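Local structure of fructuronate-tagaturonate epimerase UxaE from Cohnella laeviribosi in complex with 1 glycerol (Cohnella laeviribosi, 6IL9) at residues 244-256 with 283-297. The protein catalyses the epimerisation that interconverts fructuronate and tagaturonate, and carries a zinc ion bound in its TIM barrel. Residues are numbered along the deposited sequence; the frame is centred on the assembly and turned at random.
Sequences YREAIQFMIYIYE and SHFLVASELIGKNVD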
loop_
_atom_site.group_PDB
_atom_site.type_symbol
_atom_site.label_atom_id
_atom_site.label_comp_id
_atom_site.label_asym_id
_atom_site.label_seq_id
_atom_site.Cartn_x
_atom_site.Cartn_y
_atom_site.Cartn_z
ATOM N N TYR A 244 -16.914 -18.427 -6.624
ATOM C CA TYR A 244 -16.241 -17.354 -7.338
ATOM C C TYR A 244 -17.038 -16.707 -8.467
ATOM O O TYR A 244 -16.642 -15.624 -8.911
ATOM C CB TYR A 244 -14.903 -17.860 -7.914
ATOM C CG TYR A 244 -13.898 -18.213 -6.840
ATOM C CD1 TYR A 244 -13.205 -17.219 -6.156
ATOM C CD2 TYR A 244 -13.666 -19.535 -6.486
ATOM C CE1 TYR A 244 -12.302 -17.534 -5.156
ATOM C CE2 TYR A 244 -12.761 -19.860 -5.484
ATOM C CZ TYR A 244 -12.083 -18.853 -4.828
ATOM O OH TYR A 244 -11.187 -19.161 -3.832
ATOM N N ARG A 245 -18.134 -17.312 -8.948
ATOM C CA ARG A 245 -18.771 -16.800 -10.165
ATOM C C ARG A 245 -19.228 -15.357 -9.997
ATOM O O ARG A 245 -19.003 -14.519 -10.879
ATOM C CB ARG A 245 -19.961 -17.671 -10.582
ATOM C CG ARG A 245 -20.698 -17.103 -11.786
ATOM C CD ARG A 245 -21.846 -17.976 -12.260
ATOM N NE ARG A 245 -22.868 -17.181 -12.947
ATOM C CZ ARG A 245 -22.780 -16.748 -14.204
ATOM N NH1 ARG A 245 -21.715 -17.023 -14.953
ATOM N NH2 ARG A 245 -23.768 -16.028 -14.718
ATOM N N GLU A 246 -19.889 -15.047 -8.875
ATOM C CA GLU A 246 -20.375 -13.686 -8.684
ATOM C C GLU A 246 -19.216 -12.697 -8.611
ATOM O O GLU A 246 -19.316 -11.572 -9.113
ATOM C CB GLU A 246 -21.243 -13.610 -7.427
ATOM C CG GLU A 246 -21.836 -12.238 -7.174
ATOM C CD GLU A 246 -22.702 -12.198 -5.924
ATOM O OE1 GLU A 246 -23.173 -13.275 -5.487
ATOM O OE2 GLU A 246 -22.916 -11.087 -5.384
ATOM N N ALA A 247 -18.101 -13.109 -8.002
ATOM C CA ALA A 247 -16.931 -12.241 -7.955
ATOM C C ALA A 247 -16.339 -12.035 -9.344
ATOM O O ALA A 247 -15.912 -10.928 -9.681
ATOM C CB ALA A 247 -15.885 -12.818 -7.000
ATOM N N ILE A 248 -16.297 -13.095 -10.153
ATOM C CA ILE A 248 -15.799 -12.985 -11.525
ATOM C C ILE A 248 -16.654 -12.008 -12.317
ATOM O O ILE A 248 -16.141 -11.149 -13.045
ATOM C CB ILE A 248 -15.777 -14.370 -12.190
ATOM C CG1 ILE A 248 -14.735 -15.265 -11.513
ATOM C CG2 ILE A 248 -15.517 -14.256 -13.711
ATOM C CD1 ILE A 248 -14.885 -16.735 -11.889
ATOM N N GLN A 249 -17.978 -12.133 -12.194
ATOM C CA GLN A 249 -18.867 -11.221 -12.904
ATOM C C GLN A 249 -18.615 -9.783 -12.486
ATOM O O GLN A 249 -18.678 -8.866 -13.315
ATOM C CB GLN A 249 -20.321 -11.606 -12.646
ATOM C CG GLN A 249 -20.694 -12.934 -13.227
ATOM C CD GLN A 249 -20.531 -12.960 -14.725
ATOM O OE1 GLN A 249 -19.816 -13.806 -15.274
ATOM N NE2 GLN A 249 -21.188 -12.023 -15.405
ATOM N N PHE A 250 -18.317 -9.578 -11.203
ATOM C CA PHE A 250 -18.049 -8.244 -10.679
ATOM C C PHE A 250 -16.735 -7.700 -11.225
ATOM O O PHE A 250 -16.648 -6.519 -11.576
ATOM C CB PHE A 250 -18.036 -8.297 -9.147
ATOM C CG PHE A 250 -17.762 -6.971 -8.482
ATOM C CD1 PHE A 250 -18.610 -5.886 -8.674
ATOM C CD2 PHE A 250 -16.668 -6.823 -7.641
ATOM C CE1 PHE A 250 -18.361 -4.670 -8.054
ATOM C CE2 PHE A 250 -16.408 -5.609 -7.018
ATOM C CZ PHE A 250 -17.252 -4.529 -7.230
ATOM N N MET A 251 -15.707 -8.552 -11.305
ATOM C CA MET A 251 -14.445 -8.160 -11.926
ATOM C C MET A 251 -14.666 -7.676 -13.356
ATOM O O MET A 251 -14.176 -6.612 -13.754
ATOM C CB MET A 251 -13.465 -9.345 -11.914
ATOM C CG MET A 251 -13.021 -9.847 -10.539
ATOM S SD MET A 251 -12.286 -11.530 -10.562
ATOM C CE MET A 251 -12.487 -11.946 -8.833
ATOM N N ILE A 252 -15.395 -8.463 -14.148
ATOM C CA ILE A 252 -15.612 -8.119 -15.548
ATOM C C ILE A 252 -16.388 -6.812 -15.659
ATOM O O ILE A 252 -16.065 -5.952 -16.485
ATOM C CB ILE A 252 -16.341 -9.264 -16.271
ATOM C CG1 ILE A 252 -15.448 -10.505 -16.311
ATOM C CG2 ILE A 252 -16.736 -8.837 -17.681
ATOM C CD1 ILE A 252 -16.220 -11.809 -16.463
ATOM N N TYR A 253 -17.424 -6.655 -14.834
ATOM C CA TYR A 253 -18.274 -5.467 -14.882
ATOM C C TYR A 253 -17.471 -4.203 -14.601
ATOM O O TYR A 253 -17.599 -3.195 -15.309
ATOM C CB TYR A 253 -19.410 -5.629 -13.872
ATOM C CG TYR A 253 -20.148 -4.360 -13.491
ATOM C CD1 TYR A 253 -21.102 -3.804 -14.341
ATOM C CD2 TYR A 253 -19.917 -3.742 -12.262
ATOM C CE1 TYR A 253 -21.799 -2.655 -13.979
ATOM C CE2 TYR A 253 -20.602 -2.588 -11.896
ATOM C CZ TYR A 253 -21.538 -2.050 -12.761
ATOM O OH TYR A 253 -22.225 -0.909 -12.404
ATOM N N ILE A 254 -16.627 -4.246 -13.572
ATOM C CA ILE A 254 -15.794 -3.091 -13.236
ATOM C C ILE A 254 -14.773 -2.832 -14.338
ATOM O O ILE A 254 -14.545 -1.682 -14.743
ATOM C CB ILE A 254 -15.114 -3.311 -11.871
ATOM C CG1 ILE A 254 -16.149 -3.328 -10.733
ATOM C CG2 ILE A 254 -14.040 -2.264 -11.632
ATOM C CD1 ILE A 254 -17.001 -2.064 -10.629
ATOM N N TYR A 255 -14.119 -3.889 -14.823
ATOM C CA TYR A 255 -13.137 -3.706 -15.889
ATOM C C TYR A 255 -13.763 -3.009 -17.094
ATOM O O TYR A 255 -13.213 -2.033 -17.623
ATOM C CB TYR A 255 -12.526 -5.047 -16.315
ATOM C CG TYR A 255 -11.560 -4.809 -17.452
ATOM C CD1 TYR A 255 -10.307 -4.246 -17.207
ATOM C CD2 TYR A 255 -11.916 -5.079 -18.773
ATOM C CE1 TYR A 255 -9.434 -3.965 -18.230
ATOM C CE2 TYR A 255 -11.034 -4.803 -19.816
ATOM C CZ TYR A 255 -9.796 -4.253 -19.532
ATOM O OH TYR A 255 -8.919 -3.967 -20.554
ATOM N N GLU A 256 -14.931 -3.485 -17.529
ATOM C CA GLU A 256 -15.533 -2.925 -18.731
ATOM C C GLU A 256 -16.102 -1.533 -18.482
ATOM O O GLU A 256 -16.029 -0.677 -19.369
ATOM C CB GLU A 256 -16.612 -3.871 -19.263
ATOM C CG GLU A 256 -16.038 -5.174 -19.783
ATOM C CD GLU A 256 -17.098 -6.204 -20.167
ATOM O OE1 GLU A 256 -18.293 -6.014 -19.850
ATOM O OE2 GLU A 256 -16.724 -7.217 -20.796
ATOM N N SER A 283 -8.668 -23.033 -8.059
ATOM C CA SER A 283 -9.672 -21.974 -8.148
ATOM C C SER A 283 -9.084 -20.733 -8.800
ATOM O O SER A 283 -9.739 -20.074 -9.617
ATOM C CB SER A 283 -10.204 -21.642 -6.758
ATOM O OG SER A 283 -10.600 -22.816 -6.079
ATOM N N HIS A 284 -7.844 -20.405 -8.437
ATOM C CA HIS A 284 -7.120 -19.300 -9.064
ATOM C C HIS A 284 -7.072 -19.471 -10.581
ATOM O O HIS A 284 -7.352 -18.529 -11.337
ATOM C CB HIS A 284 -5.721 -19.252 -8.438
ATOM C CG HIS A 284 -4.782 -18.259 -9.051
ATOM N ND1 HIS A 284 -3.440 -18.242 -8.737
ATOM C CD2 HIS A 284 -4.974 -17.252 -9.935
ATOM C CE1 HIS A 284 -2.846 -17.266 -9.400
ATOM N NE2 HIS A 284 -3.752 -16.654 -10.141
ATOM N N PHE A 285 -6.735 -20.675 -11.046
ATOM C CA PHE A 285 -6.725 -20.943 -12.481
ATOM C C PHE A 285 -8.080 -20.642 -13.112
ATOM O O PHE A 285 -8.158 -20.022 -14.178
ATOM C CB PHE A 285 -6.333 -22.397 -12.750
ATOM C CG PHE A 285 -6.284 -22.739 -14.212
ATOM C CD1 PHE A 285 -5.147 -22.464 -14.968
ATOM C CD2 PHE A 285 -7.374 -23.318 -14.846
ATOM C CE1 PHE A 285 -5.099 -22.768 -16.314
ATOM C CE2 PHE A 285 -7.334 -23.615 -16.186
ATOM C CZ PHE A 285 -6.190 -23.339 -16.931
ATOM N N LEU A 286 -9.163 -21.110 -12.488
ATOM C CA LEU A 286 -10.484 -20.903 -13.078
ATOM C C LEU A 286 -10.832 -19.417 -13.151
ATOM O O LEU A 286 -11.324 -18.937 -14.180
ATOM C CB LEU A 286 -11.540 -21.662 -12.273
ATOM C CG LEU A 286 -12.986 -21.532 -12.768
ATOM C CD1 LEU A 286 -13.680 -22.893 -12.708
ATOM C CD2 LEU A 286 -13.745 -20.533 -11.923
ATOM N N VAL A 287 -10.575 -18.677 -12.073
ATOM C CA VAL A 287 -10.865 -17.246 -12.064
ATOM C C VAL A 287 -10.095 -16.552 -13.180
ATOM O O VAL A 287 -10.668 -15.814 -13.988
ATOM C CB VAL A 287 -10.537 -16.640 -10.688
ATOM C CG1 VAL A 287 -10.598 -15.099 -10.745
ATOM C CG2 VAL A 287 -11.476 -17.196 -9.616
ATOM N N ALA A 288 -8.787 -16.816 -13.261
ATOM C CA ALA A 288 -7.960 -16.159 -14.271
ATOM C C ALA A 288 -8.399 -16.547 -15.673
ATOM O O ALA A 288 -8.520 -15.692 -16.555
ATOM C CB ALA A 288 -6.484 -16.516 -14.057
ATOM N N SER A 289 -8.677 -17.835 -15.888
ATOM C CA SER A 289 -9.078 -18.291 -17.210
ATOM C C SER A 289 -10.355 -17.600 -17.661
ATOM O O SER A 289 -10.491 -17.227 -18.831
ATOM C CB SER A 289 -9.266 -19.807 -17.198
ATOM O OG SER A 289 -9.493 -20.290 -18.501
ATOM N N GLU A 290 -11.307 -17.421 -16.745
ATOM C CA GLU A 290 -12.554 -16.762 -17.109
ATOM C C GLU A 290 -12.329 -15.299 -17.441
ATOM O O GLU A 290 -12.927 -14.773 -18.383
ATOM C CB GLU A 290 -13.569 -16.882 -15.975
ATOM C CG GLU A 290 -14.086 -18.288 -15.786
ATOM C CD GLU A 290 -14.661 -18.860 -17.062
ATOM O OE1 GLU A 290 -15.721 -18.370 -17.527
ATOM O OE2 GLU A 290 -14.046 -19.796 -17.604
ATOM N N LEU A 291 -11.507 -14.615 -16.648
ATOM C CA LEU A 291 -11.249 -13.203 -16.899
ATOM C C LEU A 291 -10.492 -13.012 -18.201
ATOM O O LEU A 291 -10.834 -12.149 -19.014
ATOM C CB LEU A 291 -10.455 -12.611 -15.741
ATOM C CG LEU A 291 -11.183 -12.620 -14.408
ATOM C CD1 LEU A 291 -10.223 -12.192 -13.334
ATOM C CD2 LEU A 291 -12.375 -11.683 -14.474
ATOM N N ILE A 292 -9.431 -13.793 -18.398
ATOM C CA ILE A 292 -8.635 -13.639 -19.608
ATOM C C ILE A 292 -9.476 -13.980 -20.835
ATOM O O ILE A 292 -9.378 -13.324 -21.883
ATOM C CB ILE A 292 -7.355 -14.494 -19.499
ATOM C CG1 ILE A 292 -6.542 -14.071 -18.270
ATOM C CG2 ILE A 292 -6.511 -14.322 -20.706
ATOM C CD1 ILE A 292 -6.009 -12.664 -18.325
ATOM N N GLY A 293 -10.375 -14.959 -20.699
ATOM C CA GLY A 293 -11.296 -15.269 -21.781
ATOM C C GLY A 293 -12.224 -14.121 -22.135
ATOM O O GLY A 293 -12.686 -14.022 -23.272
ATOM N N LYS A 294 -12.503 -13.234 -21.179
ATOM C CA LYS A 294 -13.367 -12.085 -21.420
ATOM C C LYS A 294 -12.581 -10.811 -21.713
ATOM O O LYS A 294 -13.139 -9.709 -21.615
ATOM C CB LYS A 294 -14.312 -11.870 -20.233
ATOM C CG LYS A 294 -15.508 -12.813 -20.256
ATOM C CD LYS A 294 -16.491 -12.397 -21.348
ATOM C CE LYS A 294 -17.430 -11.301 -20.847
ATOM N NZ LYS A 294 -17.860 -10.371 -21.934
ATOM N N ASN A 295 -11.299 -10.941 -22.056
ATOM C CA ASN A 295 -10.451 -9.842 -22.506
ATOM C C ASN A 295 -10.116 -8.857 -21.393
ATOM O O ASN A 295 -9.779 -7.700 -21.668
ATOM C CB ASN A 295 -11.090 -9.112 -23.697
ATOM C CG ASN A 295 -11.483 -10.071 -24.821
ATOM O OD1 ASN A 295 -12.668 -10.273 -25.106
ATOM N ND2 ASN A 295 -10.488 -10.670 -25.456
ATOM N N VAL A 296 -10.169 -9.295 -20.139
ATOM C CA VAL A 296 -9.822 -8.424 -19.019
ATOM C C VAL A 296 -8.304 -8.305 -18.939
ATOM O O VAL A 296 -7.588 -9.309 -19.033
ATOM C CB VAL A 296 -10.409 -8.967 -17.707
ATOM C CG1 VAL A 296 -9.884 -8.159 -16.520
ATOM C CG2 VAL A 296 -11.949 -8.937 -17.756
ATOM N N ASP A 297 -7.811 -7.072 -18.760
ATOM C CA ASP A 297 -6.379 -6.775 -18.708
ATOM C C ASP A 297 -5.971 -6.680 -17.241
ATOM O O ASP A 297 -6.296 -5.704 -16.565
ATOM C CB ASP A 297 -6.079 -5.470 -19.446
ATOM C CG ASP A 297 -4.598 -5.136 -19.498
ATOM O OD1 ASP A 297 -3.756 -6.013 -19.220
ATOM O OD2 ASP A 297 -4.275 -3.975 -19.839
HETATM O O HOH W 1 -10.470 -21.864 -3.329
HETATM O O HOH W 2 -19.079 -8.439 -20.485
HETATM O O HOH W 3 -13.695 -7.223 -21.130
#
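Ile-248 pushes its side chain as a knob into the hole formed by Leu-286, Val-287, Glu-290 and Leu-291, its CD1 4.0 Å from Leu-286 CD2 while CG2 turns to the CB of Glu-290. Met-251 runs out extended beyond CG and crosses Leu-291 at about a right angle, Met-251 SD 3.5 Å from Leu-291 CD1; that leucine's CD2 lies against Ile-252 CG1. Ser-283 CB meets Tyr-244 CE2, and a water in the plane of the tyrosine ring joins the two hydroxyls; Ser-283 OG is also hydrogen-bonded to Asp-240. These are neighbouring outer helices of the TIM barrel, crossing at -33°, with Met-251 and Leu-291 both reaching Ile-270 on strand 267-271. Beyond helix 283-293, closed by a Schellman motif with Asn-295 at C-prime, the chain passes under Tyr-255. With CG opposite the backbone N (chi1 178°), that ring covers Val-296 CA, a CH-pi contact 4.0 Å from the centroid, and Asp-297 N over the same face. Replacing Tyr-255 by an alanine would probably cost Val-296 this partner and open a gap over the backbone. Glu-256 OE2 forms a salt bridge with Lys-294 NZ, 3.5 Å; one water links OE2 to Lys-294 O, another accepts from NZ and donates weakly to OE1.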